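Particle-associated lyase (Acinetobacter bacteriophage AP22, PDB 4Y9V) probably degrades the capsular polysaccharide of Acinetobacter baumannii as the phage's trimeric tailspike, a pectin lyase-like beta-helix that binds capsular saccharide. Local coordinates at residues I35-Q38 and E39-L43; Y507-Q510 and S511-A514; T531-V534 and N535-A538; A567-D570 and A571-N575. All coordinates share one frame; numbering follows the deposited sequence.

In the fold
The four contacts are short-range turns and caps strung along an elongated subunit. Contacts 1, 2 and 4 are partly buried; contact 3 lies at the surface. Contact 1 caps helix 37-42 at the N-terminal end, its centre about 111 Å from that of contact 3, and its side-chain amides pair with those of the neighbouring subunits. Contact 2, in the loop between strands 486-496 and 518-531, touches no other chain and combines a threonine hydroxyl with a backbone turn bond. Contacts 3 and 4 share the distal Ig-like domain, with centres about 17 Å apart: contact 3 is a beta turn held by an asparagine, whereas contact 4 joins an aspartate-bound turn to stacked aromatic rings and meets the third subunit.

Contact 1: I35-Q38 and E39-L43; sequences ISQQ and EVNDL
Ser-36 and Glu-39 meet in a local helix-capping contact at the start of the short helix 37-42, near the N-terminal end of the modelled chain. Each side chain accepts from the other residue's backbone. Glu-39 N donates to Ser-36 OG over 3.1 Å, and Ser-36 N returns a nearly straight bond (169° at the hydrogen) of 2.9 Å to Glu-39 OE2, met on the anti side of the carboxylate and somewhat out of its plane. Serine suits the cap because its short side chain, with OG held between the backbone N and the carbonyl carbon (chi1 77°), can reach an amide of the first turn. The negative charge of Glu-39 would probably be welcome beside this helix start.

Ile-35 sends CD1 across Val-40 at about a right angle, 3.8 Å from its CG2. Farther round, two glutamines bent at chi2 bring their amides back over the next turn. Gln-38 NE2 lies 2.9 Å from Asp-42 OD1 and bonds it from above the carboxylate plane. Gln-37 NE2 bonds Asn-41 OD1 at 3.1 Å, again from above the acceptor's carbonyl plane.

An amide can donate and accept at once, and these residues use both ends: Gln-37 OE1 accepts from Asn-41 ND2 of the second subunit, while Asn-41 ND2 serves Gln-37 OE1 of the third. Gln-38 also bonds Asp-31 and Lys-32 of the third subunit.

The Ser-36/Glu-39 pair is a capping box, and Ile-35 against Val-40 adds the apolar clasp known as a hydrophobic staple, a classic pairing at helix N-termini.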
# COMPACT_ATOMS: atom_id res chain seq x y z
N ILE A 35 1.98 2.53 -56.34
CA ILE A 35 1.62 3.90 -55.98
C ILE A 35 2.75 4.83 -56.37
O ILE A 35 3.92 4.43 -56.49
CB ILE A 35 1.21 4.05 -54.50
CG1 ILE A 35 2.36 4.06 -53.50
CG2 ILE A 35 0.15 3.00 -54.13
CD1 ILE A 35 1.92 4.31 -52.06
N SER A 36 2.45 6.13 -56.56
CA SER A 36 3.46 7.09 -56.90
C SER A 36 4.28 7.48 -55.67
O SER A 36 3.87 7.29 -54.53
CB SER A 36 2.88 8.36 -57.51
OG SER A 36 2.31 9.18 -56.50
N GLN A 37 5.43 8.13 -55.93
CA GLN A 37 6.22 8.64 -54.81
C GLN A 37 5.44 9.70 -54.05
O GLN A 37 5.60 9.80 -52.82
CB GLN A 37 7.56 9.20 -55.33
CG GLN A 37 8.45 9.65 -54.21
CD GLN A 37 8.87 8.45 -53.38
OE1 GLN A 37 9.30 7.42 -53.93
NE2 GLN A 37 8.79 8.56 -52.04
N GLN A 38 4.63 10.50 -54.72
CA GLN A 38 3.78 11.45 -53.98
C GLN A 38 2.87 10.72 -53.01
O GLN A 38 2.68 11.15 -51.87
CB GLN A 38 2.96 12.34 -54.90
CG GLN A 38 2.21 13.43 -54.16
CD GLN A 38 3.15 14.37 -53.46
OE1 GLN A 38 3.96 15.06 -54.12
NE2 GLN A 38 3.10 14.41 -52.13
N GLU A 39 2.27 9.62 -53.47
CA GLU A 39 1.38 8.83 -52.60
C GLU A 39 2.15 8.21 -51.44
O GLU A 39 1.65 8.15 -50.32
CB GLU A 39 0.67 7.76 -53.42
CG GLU A 39 -0.29 8.32 -54.44
CD GLU A 39 -0.94 7.21 -55.20
OE1 GLU A 39 -2.07 6.79 -54.83
OE2 GLU A 39 -0.33 6.69 -56.16
N VAL A 40 3.40 7.78 -51.65
CA VAL A 40 4.22 7.31 -50.54
C VAL A 40 4.39 8.47 -49.55
O VAL A 40 4.19 8.30 -48.35
CB VAL A 40 5.59 6.78 -51.00
CG1 VAL A 40 6.47 6.47 -49.81
CG2 VAL A 40 5.46 5.56 -51.92
N ASN A 41 4.81 9.61 -50.04
CA ASN A 41 5.03 10.78 -49.19
C ASN A 41 3.77 11.13 -48.40
O ASN A 41 3.88 11.52 -47.23
CB ASN A 41 5.46 11.98 -50.03
CG ASN A 41 6.81 11.84 -50.73
OD1 ASN A 41 7.56 10.90 -50.51
ND2 ASN A 41 7.10 12.83 -51.57
N ASP A 42 2.63 11.05 -49.02
CA ASP A 42 1.36 11.45 -48.42
C ASP A 42 0.99 10.60 -47.21
O ASP A 42 0.14 11.01 -46.43
CB ASP A 42 0.24 11.36 -49.46
CG ASP A 42 0.24 12.36 -50.58
OD1 ASP A 42 0.94 13.40 -50.47
OD2 ASP A 42 -0.45 12.08 -51.60
N LEU A 43 1.60 9.42 -47.07
CA LEU A 43 1.32 8.55 -45.92
C LEU A 43 1.84 9.14 -44.61
O LEU A 43 1.40 8.65 -43.55
CB LEU A 43 1.86 7.16 -46.17
CG LEU A 43 1.16 6.40 -47.31
CD1 LEU A 43 1.99 5.22 -47.73
CD2 LEU A 43 -0.24 6.02 -46.94

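Contact 2: Y507-Q510 and S511-A514; sequences YPSQ and STLA
Thr-512 reaches back to Tyr-507 and Ser-509 in a compact turn of the loop between strands 486-496 and 518-531, probably near the end of the beta-helix. Its hydroxyl works in both directions. OG1 donates to Tyr-507 O at 2.8 Å, lying in the carbonyl plane on a lone pair, and accepts from Ser-509 N at 3.0 Å. Threonine fits here because a single branch oxygen can clasp both sides of Pro-508, whose own nitrogen has no hydrogen to offer. With chi1 at 59°, OG1 is turned between the backbone N and the carbonyl carbon, which points it at the preceding chain.

A second tie is purely backbone. Leu-513 N donates to Ser-509 O at 3.0 Å, nearly along the C=O axis, the i to i+4 bond that defines an alpha turn; a weak bond from the same nitrogen to Gln-510 O, 3.4 Å long, accompanies it. The leucine side chain then lies back over the turn. Its CG is 3.4 Å from Ser-509 O, and CD1 rests 3.9 Å from Pro-508 CB, an apolar touch between a flexible branch and a rigid ring.

The serines face the strands behind the turn: Ser-509 OG bonds Glu-475 and Trp-473, and Ser-511 OG bonds the other oxygen of Glu-475 together with Val-484 N. Tyr-507 makes a cation-pi contact with Arg-469 and meets Trp-473 edge-to-face. The turn is thereby fastened along strand 470-476, while Thr-512 also packs on Ile-486 and Ile-489 of strand 486-496.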
# COMPACT_ATOMS: atom_id res chain seq x y z
N TYR A 507 -8.98 15.22 25.35
CA TYR A 507 -9.05 16.41 26.17
C TYR A 507 -10.48 16.61 26.67
O TYR A 507 -11.41 16.58 25.86
CB TYR A 507 -8.55 17.64 25.38
CG TYR A 507 -8.35 18.80 26.31
CD1 TYR A 507 -7.13 18.94 26.94
CD2 TYR A 507 -9.38 19.68 26.65
CE1 TYR A 507 -6.89 19.97 27.83
CE2 TYR A 507 -9.17 20.66 27.57
CZ TYR A 507 -7.94 20.80 28.17
OH TYR A 507 -7.74 21.85 29.07
N PRO A 508 -10.66 16.87 27.98
CA PRO A 508 -12.02 16.98 28.54
C PRO A 508 -12.60 18.37 28.39
O PRO A 508 -12.04 19.33 28.86
CB PRO A 508 -11.78 16.67 30.02
CG PRO A 508 -10.39 17.11 30.30
CD PRO A 508 -9.62 16.79 29.04
N SER A 509 -13.79 18.44 27.79
CA SER A 509 -14.59 19.66 27.74
C SER A 509 -16.01 19.22 27.41
O SER A 509 -16.30 18.05 27.23
CB SER A 509 -14.01 20.67 26.72
OG SER A 509 -14.00 20.13 25.42
N GLN A 510 -16.91 20.21 27.30
CA GLN A 510 -18.34 19.89 27.18
C GLN A 510 -18.60 18.81 26.13
O GLN A 510 -19.35 17.85 26.40
CB GLN A 510 -19.13 21.15 26.87
CG GLN A 510 -20.60 20.88 26.65
CD GLN A 510 -21.44 22.13 26.63
OE1 GLN A 510 -21.27 23.00 27.47
NE2 GLN A 510 -22.38 22.23 25.68
N SER A 511 -18.10 18.99 24.91
CA SER A 511 -18.49 18.04 23.88
C SER A 511 -17.90 16.66 24.10
O SER A 511 -18.59 15.65 23.83
CB SER A 511 -18.10 18.56 22.48
OG SER A 511 -18.85 19.74 22.16
N THR A 512 -16.65 16.55 24.54
CA THR A 512 -16.06 15.24 24.73
C THR A 512 -16.60 14.52 25.99
O THR A 512 -16.41 13.30 26.09
CB THR A 512 -14.53 15.29 24.77
OG1 THR A 512 -14.14 16.15 25.84
CG2 THR A 512 -13.94 15.75 23.45
N LEU A 513 -17.27 15.25 26.89
CA LEU A 513 -17.83 14.68 28.10
C LEU A 513 -19.34 14.52 28.03
O LEU A 513 -19.98 14.11 29.03
CB LEU A 513 -17.43 15.55 29.29
CG LEU A 513 -15.93 15.61 29.60
CD1 LEU A 513 -15.65 16.62 30.67
CD2 LEU A 513 -15.44 14.23 29.96
N ALA A 514 -19.97 14.84 26.93
CA ALA A 514 -21.43 14.78 26.86
C ALA A 514 -21.92 13.37 27.02
O ALA A 514 -21.23 12.40 26.72
CB ALA A 514 -21.90 15.40 25.52

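Contact 3: T531-V534 and N535-A538; sequences TSAV and NNTA
Ala-533 and Asn-536 are joined by two hydrogen bonds, one of backbone and one of side chain. In the first, Asn-536 N donates to Ala-533 O at 2.9 Å. In the second, Asn-536 OD1 accepts from Ala-533 N, also at 2.9 Å. That bond is nearly straight at the hydrogen, yet the donor stands 70° out of the carbonyl plane, well above it and not on a lone pair. The side chain gets there because CG lies anti to the carbonyl carbon (chi1 -84°), folded back toward the preceding chain. Thr-539 OG1 also hydrogen-bonds the same oxygen and is its stronger partner.

The backbone bond closes a type II beta turn in the loop between strands 518-531 and 538-545, within the Ig-like domain. Asn-535 holds its third position with a positive phi of 80°, a left-handed conformation that asparagine accepts more readily than most residues with a side chain.

The remaining contacts are by van der Waals touch. Val-534 CG1 comes 3.8 Å from Asn-535 CG, and Ala-533 CB lies 3.7 Å from Asn-536 ND2. Outside the turn, Val-534 packs on Pro-611, and Thr-537 touches Ala-571 of the second subunit.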
# COMPACT_ATOMS: atom_id res chain seq x y z
N THR A 531 5.38 -1.10 51.98
CA THR A 531 5.77 -1.74 53.25
C THR A 531 4.79 -1.30 54.31
O THR A 531 4.60 -0.10 54.56
CB THR A 531 7.21 -1.36 53.62
OG1 THR A 531 8.11 -1.84 52.60
CG2 THR A 531 7.61 -1.98 54.94
N SER A 532 4.11 -2.25 54.92
CA SER A 532 3.21 -1.94 56.01
C SER A 532 4.01 -1.50 57.24
O SER A 532 5.17 -1.78 57.40
CB SER A 532 2.29 -3.10 56.32
OG SER A 532 3.08 -4.19 56.77
N ALA A 533 3.31 -0.72 58.09
CA ALA A 533 3.90 -0.26 59.34
C ALA A 533 3.04 -0.75 60.50
O ALA A 533 1.82 -0.99 60.37
CB ALA A 533 3.93 1.25 59.37
N VAL A 534 3.68 -0.90 61.66
CA VAL A 534 2.98 -1.33 62.88
C VAL A 534 1.79 -0.40 63.11
O VAL A 534 1.90 0.85 63.01
CB VAL A 534 3.94 -1.34 64.09
CG1 VAL A 534 3.19 -1.67 65.37
CG2 VAL A 534 5.04 -2.35 63.88
N ASN A 535 0.67 -1.01 63.40
CA ASN A 535 -0.61 -0.35 63.69
C ASN A 535 -1.35 0.11 62.44
O ASN A 535 -2.47 0.65 62.56
CB ASN A 535 -0.53 0.78 64.73
CG ASN A 535 -0.05 0.27 66.06
OD1 ASN A 535 -0.45 -0.84 66.48
ND2 ASN A 535 0.80 1.04 66.71
N ASN A 536 -0.82 -0.15 61.22
CA ASN A 536 -1.62 0.22 60.06
C ASN A 536 -2.96 -0.54 60.06
O ASN A 536 -3.02 -1.75 60.23
CB ASN A 536 -0.92 -0.18 58.77
CG ASN A 536 0.13 0.77 58.18
OD1 ASN A 536 0.78 0.36 57.19
ND2 ASN A 536 0.31 1.94 58.68
N THR A 537 -4.01 0.21 59.70
CA THR A 537 -5.31 -0.33 59.37
C THR A 537 -5.55 -0.27 57.86
O THR A 537 -6.44 -0.94 57.34
CB THR A 537 -6.41 0.37 60.15
OG1 THR A 537 -6.28 1.79 59.89
CG2 THR A 537 -6.30 0.09 61.65
N ALA A 538 -4.75 0.53 57.16
CA ALA A 538 -4.61 0.52 55.70
C ALA A 538 -3.13 0.66 55.41
O ALA A 538 -2.40 1.31 56.20
CB ALA A 538 -5.41 1.63 55.07

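Contact 4: A567-D570 and A571-N575; sequences ASWD and ATFFN
Asp-570 OD1 is gripped twice by Thr-572: the hydroxyl OG1 donates to it at 2.6 Å on the syn lone pair, and the backbone N donates at 2.8 Å from the anti side, tilted out of the carboxylate plane. Aspartate suits the place because its short side chain, with CG set between the backbone N and the carbonyl carbon (chi1 61°), can turn forward onto the chain that follows. Threonine supplies a second donor beside its own amide, so the carboxylate is held from two directions.

The backbone of Asp-570 is busy as well. Its O accepts from Phe-573 N at 3.2 Å, closing a type I beta turn, and also from water 1, which in turn accepts from Phe-574 N at 2.9 Å and so carries the link one residue farther.

Three aromatic rings gather around the turn: Trp-569 just before it, Phe-573 at its end and Phe-574 just after. Phe-573 stacks face-to-face on the five-membered ring of Trp-569, their centroids 4.0 Å apart and planes at 27°, with NE1 of the tryptophan over the centre of the phenyl ring. Phe-574 meets the same face of Trp-569 by its edge, in a T-shaped pair with the six-membered ring at 73°. Trp-569 CH2 lies 3.8 Å from Phe-574 CE2.

Lys-612 makes a cation-pi contact with Phe-573. Trp-569 packs on Val-589 of the third subunit, and its carbonyl accepts from Arg-540 there. The whole is an Asx turn laid over a type I beta turn and joined to an aromatic cluster, placed in an Ig-like domain loop at the trimer interface.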
# COMPACT_ATOMS: atom_id res chain seq x y z
N ALA A 567 9.42 -16.92 47.81
CA ALA A 567 8.68 -18.17 47.73
C ALA A 567 7.17 -17.87 47.82
O ALA A 567 6.71 -16.88 48.40
CB ALA A 567 9.05 -19.09 48.89
N SER A 568 6.40 -18.80 47.28
CA SER A 568 4.95 -18.67 47.23
C SER A 568 4.38 -18.30 48.60
O SER A 568 4.65 -18.99 49.61
CB SER A 568 4.29 -19.97 46.79
OG SER A 568 4.60 -20.28 45.45
N TRP A 569 3.52 -17.30 48.65
CA TRP A 569 2.82 -16.94 49.88
C TRP A 569 1.98 -18.12 50.38
O TRP A 569 1.33 -18.84 49.63
CB TRP A 569 1.87 -15.77 49.65
CG TRP A 569 2.51 -14.42 49.65
CD1 TRP A 569 3.78 -14.10 50.02
CD2 TRP A 569 1.86 -13.18 49.33
NE1 TRP A 569 3.97 -12.76 49.93
CE2 TRP A 569 2.81 -12.15 49.53
CE3 TRP A 569 0.57 -12.82 48.93
CZ2 TRP A 569 2.51 -10.81 49.34
CZ3 TRP A 569 0.29 -11.48 48.74
CH2 TRP A 569 1.26 -10.48 48.94
N ASP A 570 1.96 -18.20 51.71
CA ASP A 570 0.97 -18.97 52.44
C ASP A 570 0.42 -18.06 53.56
O ASP A 570 0.76 -16.87 53.62
CB ASP A 570 1.52 -20.30 52.90
CG ASP A 570 2.71 -20.16 53.83
OD1 ASP A 570 2.76 -19.18 54.55
OD2 ASP A 570 3.64 -20.98 53.77
N ALA A 571 -0.39 -18.60 54.46
CA ALA A 571 -0.98 -17.79 55.53
C ALA A 571 0.04 -17.26 56.51
O ALA A 571 -0.30 -16.36 57.27
CB ALA A 571 -2.09 -18.57 56.21
N THR A 572 1.26 -17.82 56.53
CA THR A 572 2.29 -17.29 57.44
C THR A 572 2.81 -15.95 57.04
O THR A 572 3.46 -15.24 57.82
CB THR A 572 3.50 -18.25 57.65
OG1 THR A 572 4.30 -18.30 56.48
CG2 THR A 572 3.04 -19.65 58.08
N PHE A 573 2.62 -15.50 55.78
CA PHE A 573 3.23 -14.25 55.37
C PHE A 573 2.63 -13.07 56.17
O PHE A 573 3.39 -12.20 56.61
CB PHE A 573 3.10 -14.01 53.84
CG PHE A 573 3.91 -12.85 53.38
CD1 PHE A 573 5.28 -12.96 53.23
CD2 PHE A 573 3.33 -11.63 53.12
CE1 PHE A 573 6.02 -11.88 52.81
CE2 PHE A 573 4.09 -10.55 52.70
CZ PHE A 573 5.45 -10.68 52.56
N PHE A 574 1.31 -13.06 56.34
CA PHE A 574 0.63 -11.98 57.01
C PHE A 574 0.14 -12.32 58.42
O PHE A 574 -0.53 -11.50 59.04
CB PHE A 574 -0.56 -11.45 56.18
CG PHE A 574 -0.11 -10.74 54.91
CD1 PHE A 574 0.64 -9.58 54.97
CD2 PHE A 574 -0.46 -11.24 53.66
CE1 PHE A 574 1.03 -8.91 53.82
CE2 PHE A 574 -0.04 -10.58 52.51
CZ PHE A 574 0.67 -9.42 52.58
N ASN A 575 0.51 -13.51 58.92
CA ASN A 575 0.08 -13.92 60.26
C ASN A 575 1.25 -14.46 61.06
O ASN A 575 1.97 -15.35 60.63
CB ASN A 575 -1.01 -15.04 60.17
CG ASN A 575 -2.26 -14.43 59.62
OD1 ASN A 575 -3.04 -13.79 60.35
ND2 ASN A 575 -2.45 -14.51 58.30
O HOH W 1 -0.43 -14.45 54.54